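Long-range contact in alanine racemase (Corynebacterium glutamicum, PDB 2DY3), which is a two-domain enzyme of the alanine racemase family that carries pyridoxal-5'-phosphate at a TIM-barrel domain: residues Cys191-Leu203 with Met210-Pro224. Numbering follows the deposited sequence.
Sequences CPVNHVCNSPAFL and MEMVRPGLAFYGLEP. With PLP (pyridoxal-5'-phosphate), chain F.
S199 OG sits between the two segments: it donates to O3P of pyridoxal-5'-phosphate over 2.8 Å and accepts from A218 N at 3.1 Å, with a nearly straight N-H (166°). This is the phosphate end of the PLP site in the TIM-barrel domain of a fold-type III PLP enzyme, where 191-203 runs beside 210-224 and strand 212-213 pairs with strand 28-32. O3P also accepts from S199 N (2.7 Å) and from G216 N, so three donors from both segments grip one oxygen, while L217 N holds O1P. Y38 adds a bond to PLP from outside. The N-terminus of helix 199-202, where N198 OD1 caps A201 N, lies at the phosphate and probably favours its negative charge.

Further along, R214 N donates to C197 O over 2.8 Å, the donor lying nearly in line with the carbonyl. R214 then runs extended from CG to NE, and the pyridine ring turns its N1 edge toward one guanidinium face; N1 is 2.9 Å from NH1 but above the guanidinium plane, not in line with an N-H. V196 C lies over the opposite face. The H195 ring stands almost perpendicular to the guanidinium (85°), with R214 NE at its edge, 3.7 Å from H195 ND1, which is buried without a hydrogen-bond partner. Between helix 199-202 and strand 212-213, V213 puts CG2 over the face of the F202 ring, which reaches it with CG anti to the backbone N (chi1 176°). P224 packs on P200 and L203. At the far end E211, bent at chi2, turns OE1 back to N194 N at 2.9 Å; N194 OD1 accepts from M155 N, and a water links E211 OE2 to N194 ND2.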
loop_
_atom_site.group_PDB
_atom_site.type_symbol
_atom_site.label_atom_id
_atom_site.label_comp_id
_atom_site.label_asym_id
_atom_site.label_seq_id
_atom_site.Cartn_x
_atom_site.Cartn_y
_atom_site.Cartn_z
ATOM N N CYS B 191 17.130 -32.921 -12.394
ATOM C CA CYS B 191 15.925 -32.100 -12.253
ATOM C C CYS B 191 14.815 -32.941 -11.621
ATOM O O CYS B 191 13.743 -33.110 -12.197
ATOM C CB CYS B 191 15.464 -31.577 -13.618
ATOM S SG CYS B 191 16.584 -30.387 -14.394
ATOM N N PRO B 192 15.064 -33.466 -10.411
ATOM C CA PRO B 192 14.163 -34.309 -9.615
ATOM C C PRO B 192 12.787 -33.729 -9.309
ATOM O O PRO B 192 11.780 -34.440 -9.353
ATOM C CB PRO B 192 14.951 -34.539 -8.324
ATOM C CG PRO B 192 16.362 -34.355 -8.734
ATOM C CD PRO B 192 16.307 -33.201 -9.672
ATOM N N VAL B 193 12.744 -32.440 -8.982
ATOM C CA VAL B 193 11.483 -31.808 -8.624
ATOM C C VAL B 193 11.168 -30.596 -9.488
ATOM O O VAL B 193 11.832 -29.561 -9.403
ATOM C CB VAL B 193 11.505 -31.399 -7.134
ATOM C CG1 VAL B 193 10.168 -30.813 -6.724
ATOM C CG2 VAL B 193 11.843 -32.620 -6.283
ATOM N N ASN B 194 10.141 -30.733 -10.319
ATOM C CA ASN B 194 9.748 -29.663 -11.216
ATOM C C ASN B 194 8.323 -29.218 -10.917
ATOM O O ASN B 194 7.533 -29.974 -10.351
ATOM C CB ASN B 194 9.866 -30.131 -12.668
ATOM C CG ASN B 194 11.239 -30.710 -12.988
ATOM O OD1 ASN B 194 12.259 -30.035 -12.838
ATOM N ND2 ASN B 194 11.269 -31.969 -13.433
ATOM N N HIS B 195 8.006 -27.984 -11.296
ATOM C CA HIS B 195 6.680 -27.430 -11.066
ATOM C C HIS B 195 6.306 -26.312 -12.031
ATOM O O HIS B 195 7.161 -25.579 -12.512
ATOM C CB HIS B 195 6.565 -26.940 -9.620
ATOM C CG HIS B 195 7.771 -26.205 -9.120
ATOM N ND1 HIS B 195 7.819 -24.831 -9.022
ATOM C CD2 HIS B 195 8.954 -26.657 -8.637
ATOM C CE1 HIS B 195 8.974 -24.466 -8.495
ATOM N NE2 HIS B 195 9.681 -25.556 -8.251
ATOM N N VAL B 196 5.012 -26.205 -12.318
ATOM C CA VAL B 196 4.498 -25.184 -13.222
ATOM C C VAL B 196 3.147 -24.643 -12.754
ATOM O O VAL B 196 2.765 -23.537 -13.103
ATOM C CB VAL B 196 4.302 -25.748 -14.652
ATOM C CG1 VAL B 196 5.622 -26.281 -15.199
ATOM C CG2 VAL B 196 3.246 -26.853 -14.637
ATOM N N CYS B 197 2.442 -25.424 -11.944
ATOM C CA CYS B 197 1.107 -25.058 -11.475
ATOM C C CYS B 197 0.900 -23.983 -10.408
ATOM O O CYS B 197 1.327 -24.125 -9.264
ATOM C CB CYS B 197 0.361 -26.324 -11.030
ATOM S SG CYS B 197 -0.246 -27.346 -12.397
ATOM N N ASN B 198 0.227 -22.907 -10.805
ATOM C CA ASN B 198 -0.125 -21.826 -9.888
ATOM C C ASN B 198 -1.579 -22.180 -9.539
ATOM O O ASN B 198 -2.076 -23.198 -10.012
ATOM C CB ASN B 198 -0.028 -20.469 -10.595
ATOM C CG ASN B 198 -0.915 -20.382 -11.821
ATOM O OD1 ASN B 198 -1.413 -21.392 -12.321
ATOM N ND2 ASN B 198 -1.105 -19.169 -12.322
ATOM N N SER B 199 -2.265 -21.371 -8.738
ATOM C CA SER B 199 -3.643 -21.696 -8.357
ATOM C C SER B 199 -4.612 -22.062 -9.486
ATOM O O SER B 199 -5.270 -23.101 -9.430
ATOM C CB SER B 199 -4.252 -20.560 -7.524
ATOM O OG SER B 199 -3.677 -20.515 -6.232
ATOM N N PRO B 200 -4.723 -21.216 -10.520
ATOM C CA PRO B 200 -5.642 -21.532 -11.618
ATOM C C PRO B 200 -5.366 -22.873 -12.296
ATOM O O PRO B 200 -6.279 -23.678 -12.471
ATOM C CB PRO B 200 -5.483 -20.338 -12.561
ATOM C CG PRO B 200 -4.107 -19.854 -12.274
ATOM C CD PRO B 200 -4.018 -19.953 -10.777
ATOM N N ALA B 201 -4.113 -23.116 -12.664
ATOM C CA ALA B 201 -3.740 -24.369 -13.309
ATOM C C ALA B 201 -3.935 -25.559 -12.368
ATOM O O ALA B 201 -4.479 -26.589 -12.764
ATOM C CB ALA B 201 -2.287 -24.303 -13.778
ATOM N N PHE B 202 -3.491 -25.409 -11.123
ATOM C CA PHE B 202 -3.609 -26.464 -10.119
ATOM C C PHE B 202 -5.050 -26.905 -9.895
ATOM O O PHE B 202 -5.335 -28.095 -9.793
ATOM C CB PHE B 202 -3.018 -25.990 -8.787
ATOM C CG PHE B 202 -3.187 -26.972 -7.656
ATOM C CD1 PHE B 202 -2.682 -28.260 -7.753
ATOM C CD2 PHE B 202 -3.823 -26.594 -6.483
ATOM C CE1 PHE B 202 -2.810 -29.156 -6.698
ATOM C CE2 PHE B 202 -3.955 -27.479 -5.425
ATOM C CZ PHE B 202 -3.446 -28.763 -5.532
ATOM N N LEU B 203 -5.958 -25.941 -9.813
ATOM C CA LEU B 203 -7.362 -26.247 -9.581
ATOM C C LEU B 203 -8.105 -26.700 -10.835
ATOM O O LEU B 203 -9.328 -26.806 -10.812
ATOM C CB LEU B 203 -8.080 -25.030 -8.984
ATOM C CG LEU B 203 -7.635 -24.515 -7.609
ATOM C CD1 LEU B 203 -8.466 -23.295 -7.232
ATOM C CD2 LEU B 203 -7.793 -25.609 -6.559
ATOM N N MET B 210 3.024 -32.635 -11.869
ATOM C CA MET B 210 4.445 -32.954 -11.856
ATOM C C MET B 210 4.832 -33.377 -10.445
ATOM O O MET B 210 4.049 -34.033 -9.769
ATOM C CB MET B 210 5.256 -31.736 -12.301
ATOM C CG MET B 210 4.831 -31.224 -13.659
ATOM S SD MET B 210 5.940 -29.997 -14.334
ATOM C CE MET B 210 7.208 -31.059 -15.024
ATOM N N GLU B 211 6.021 -33.006 -9.985
ATOM C CA GLU B 211 6.439 -33.399 -8.637
ATOM C C GLU B 211 6.012 -32.393 -7.575
ATOM O O GLU B 211 5.997 -32.699 -6.380
ATOM C CB GLU B 211 7.959 -33.567 -8.557
ATOM C CG GLU B 211 8.556 -34.686 -9.406
ATOM C CD GLU B 211 8.700 -34.300 -10.866
ATOM O OE1 GLU B 211 8.714 -33.085 -11.166
ATOM O OE2 GLU B 211 8.817 -35.212 -11.712
ATOM N N MET B 212 5.667 -31.187 -8.010
ATOM C CA MET B 212 5.278 -30.152 -7.066
ATOM C C MET B 212 4.379 -29.110 -7.718
ATOM O O MET B 212 4.499 -28.834 -8.910
ATOM C CB MET B 212 6.542 -29.483 -6.505
ATOM C CG MET B 212 6.325 -28.470 -5.371
ATOM S SD MET B 212 7.906 -27.821 -4.725
ATOM C CE MET B 212 8.112 -28.801 -3.270
ATOM N N VAL B 213 3.468 -28.556 -6.923
ATOM C CA VAL B 213 2.555 -27.518 -7.380
ATOM C C VAL B 213 2.802 -26.322 -6.459
ATOM O O VAL B 213 3.161 -26.500 -5.296
ATOM C CB VAL B 213 1.077 -27.976 -7.273
ATOM C CG1 VAL B 213 0.865 -29.235 -8.108
ATOM C CG2 VAL B 213 0.708 -28.242 -5.818
ATOM N N ARG B 214 2.630 -25.106 -6.970
ATOM C CA ARG B 214 2.868 -23.928 -6.148
ATOM C C ARG B 214 1.763 -22.897 -6.195
ATOM O O ARG B 214 1.896 -21.850 -6.827
ATOM C CB ARG B 214 4.198 -23.261 -6.521
ATOM C CG ARG B 214 4.360 -22.920 -7.980
ATOM C CD ARG B 214 5.533 -21.962 -8.183
ATOM N NE ARG B 214 5.843 -21.741 -9.596
ATOM C CZ ARG B 214 4.947 -21.445 -10.535
ATOM N NH1 ARG B 214 3.658 -21.336 -10.236
ATOM N NH2 ARG B 214 5.341 -21.224 -11.778
ATOM N N PRO B 215 0.651 -23.179 -5.512
ATOM C CA PRO B 215 -0.456 -22.230 -5.505
ATOM C C PRO B 215 -0.271 -21.180 -4.417
ATOM O O PRO B 215 0.341 -21.440 -3.376
ATOM C CB PRO B 215 -1.667 -23.121 -5.253
ATOM C CG PRO B 215 -1.117 -24.171 -4.340
ATOM C CD PRO B 215 0.255 -24.470 -4.916
ATOM N N GLY B 216 -0.784 -19.986 -4.678
ATOM C CA GLY B 216 -0.701 -18.928 -3.695
ATOM C C GLY B 216 -2.113 -18.537 -3.299
ATOM O O GLY B 216 -2.585 -18.847 -2.202
ATOM N N LEU B 217 -2.782 -17.865 -4.231
ATOM C CA LEU B 217 -4.144 -17.368 -4.071
ATOM C C LEU B 217 -5.099 -18.295 -3.305
ATOM O O LEU B 217 -5.796 -17.850 -2.397
ATOM C CB LEU B 217 -4.705 -17.052 -5.463
ATOM C CG LEU B 217 -5.912 -16.132 -5.659
ATOM C CD1 LEU B 217 -7.130 -16.871 -5.268
ATOM C CD2 LEU B 217 -5.773 -14.839 -4.865
ATOM N N ALA B 218 -5.129 -19.576 -3.666
ATOM C CA ALA B 218 -6.022 -20.529 -3.010
ATOM C C ALA B 218 -5.837 -20.681 -1.493
ATOM O O ALA B 218 -6.798 -20.977 -0.779
ATOM C CB ALA B 218 -5.912 -21.903 -3.688
ATOM N N PHE B 219 -4.617 -20.494 -0.997
ATOM C CA PHE B 219 -4.372 -20.626 0.442
ATOM C C PHE B 219 -5.133 -19.570 1.233
ATOM O O PHE B 219 -5.460 -19.764 2.413
ATOM C CB PHE B 219 -2.874 -20.490 0.765
ATOM C CG PHE B 219 -2.063 -21.719 0.458
ATOM C CD1 PHE B 219 -1.515 -21.917 -0.797
ATOM C CD2 PHE B 219 -1.858 -22.684 1.432
ATOM C CE1 PHE B 219 -0.774 -23.056 -1.076
ATOM C CE2 PHE B 219 -1.121 -23.821 1.160
ATOM C CZ PHE B 219 -0.578 -24.007 -0.094
ATOM N N TYR B 220 -5.414 -18.451 0.574
ATOM C CA TYR B 220 -6.114 -17.342 1.207
ATOM C C TYR B 220 -7.624 -17.444 1.002
ATOM O O TYR B 220 -8.372 -16.530 1.349
ATOM C CB TYR B 220 -5.556 -16.028 0.654
ATOM C CG TYR B 220 -4.043 -16.006 0.716
ATOM C CD1 TYR B 220 -3.382 -15.972 1.939
ATOM C CD2 TYR B 220 -3.277 -16.120 -0.440
ATOM C CE1 TYR B 220 -2.005 -16.058 2.011
ATOM C CE2 TYR B 220 -1.895 -16.210 -0.373
ATOM C CZ TYR B 220 -1.267 -16.177 0.857
ATOM O OH TYR B 220 0.105 -16.263 0.932
ATOM N N GLY B 221 -8.053 -18.561 0.422
ATOM C CA GLY B 221 -9.468 -18.808 0.213
ATOM C C GLY B 221 -10.161 -18.129 -0.952
ATOM O O GLY B 221 -11.386 -17.994 -0.940
ATOM N N LEU B 222 -9.407 -17.716 -1.964
ATOM C CA LEU B 222 -10.007 -17.050 -3.115
ATOM C C LEU B 222 -9.927 -17.929 -4.363
ATOM O O LEU B 222 -8.935 -18.616 -4.574
ATOM C CB LEU B 222 -9.307 -15.712 -3.362
ATOM C CG LEU B 222 -9.212 -14.741 -2.179
ATOM C CD1 LEU B 222 -8.303 -13.566 -2.546
ATOM C CD2 LEU B 222 -10.600 -14.248 -1.799
ATOM N N GLU B 223 -10.978 -17.906 -5.178
ATOM C CA GLU B 223 -11.040 -18.701 -6.405
ATOM C C GLU B 223 -10.451 -17.950 -7.594
ATOM O O GLU B 223 -10.825 -16.810 -7.879
ATOM C CB GLU B 223 -12.490 -19.087 -6.720
ATOM C CG GLU B 223 -13.126 -20.086 -5.750
ATOM C CD GLU B 223 -12.482 -21.466 -5.811
ATOM O OE1 GLU B 223 -11.833 -21.775 -6.831
ATOM O OE2 GLU B 223 -12.637 -22.246 -4.847
ATOM N N PRO B 224 -9.511 -18.589 -8.302
ATOM C CA PRO B 224 -8.819 -18.049 -9.477
ATOM C C PRO B 224 -9.701 -17.951 -10.718
ATOM O O PRO B 224 -9.537 -17.043 -11.532
ATOM C CB PRO B 224 -7.667 -19.033 -9.688
ATOM C CG PRO B 224 -7.471 -19.648 -8.329
ATOM C CD PRO B 224 -8.882 -19.842 -7.863
HETATM N N1 PLP F . 4.562 -18.933 -8.898
HETATM C C2 PLP F . 5.208 -17.726 -9.182
HETATM C C2A PLP F . 6.537 -17.749 -9.919
HETATM C C3 PLP F . 4.599 -16.514 -8.780
HETATM O O3 PLP F . 5.215 -15.311 -9.057
HETATM C C4 PLP F . 3.348 -16.545 -8.089
HETATM C C4A PLP F . 2.615 -15.249 -7.657
HETATM C C5 PLP F . 2.720 -17.815 -7.836
HETATM C C6 PLP F . 3.343 -18.984 -8.242
HETATM C C5A PLP F . 1.396 -17.940 -7.145
HETATM O O4P PLP F . 0.325 -17.802 -8.070
HETATM P P PLP F . -1.257 -17.872 -7.716
HETATM O O1P PLP F . -1.545 -16.907 -6.662
HETATM O O2P PLP F . -1.863 -17.520 -9.000
HETATM O O3P PLP F . -1.449 -19.275 -7.286
HETATM O O HOH W 1 10.000 -34.441 -14.179
HETATM O O HOH W 2 3.144 -28.393 -11.299
HETATM O O HOH W 3 2.143 -20.968 -13.354
#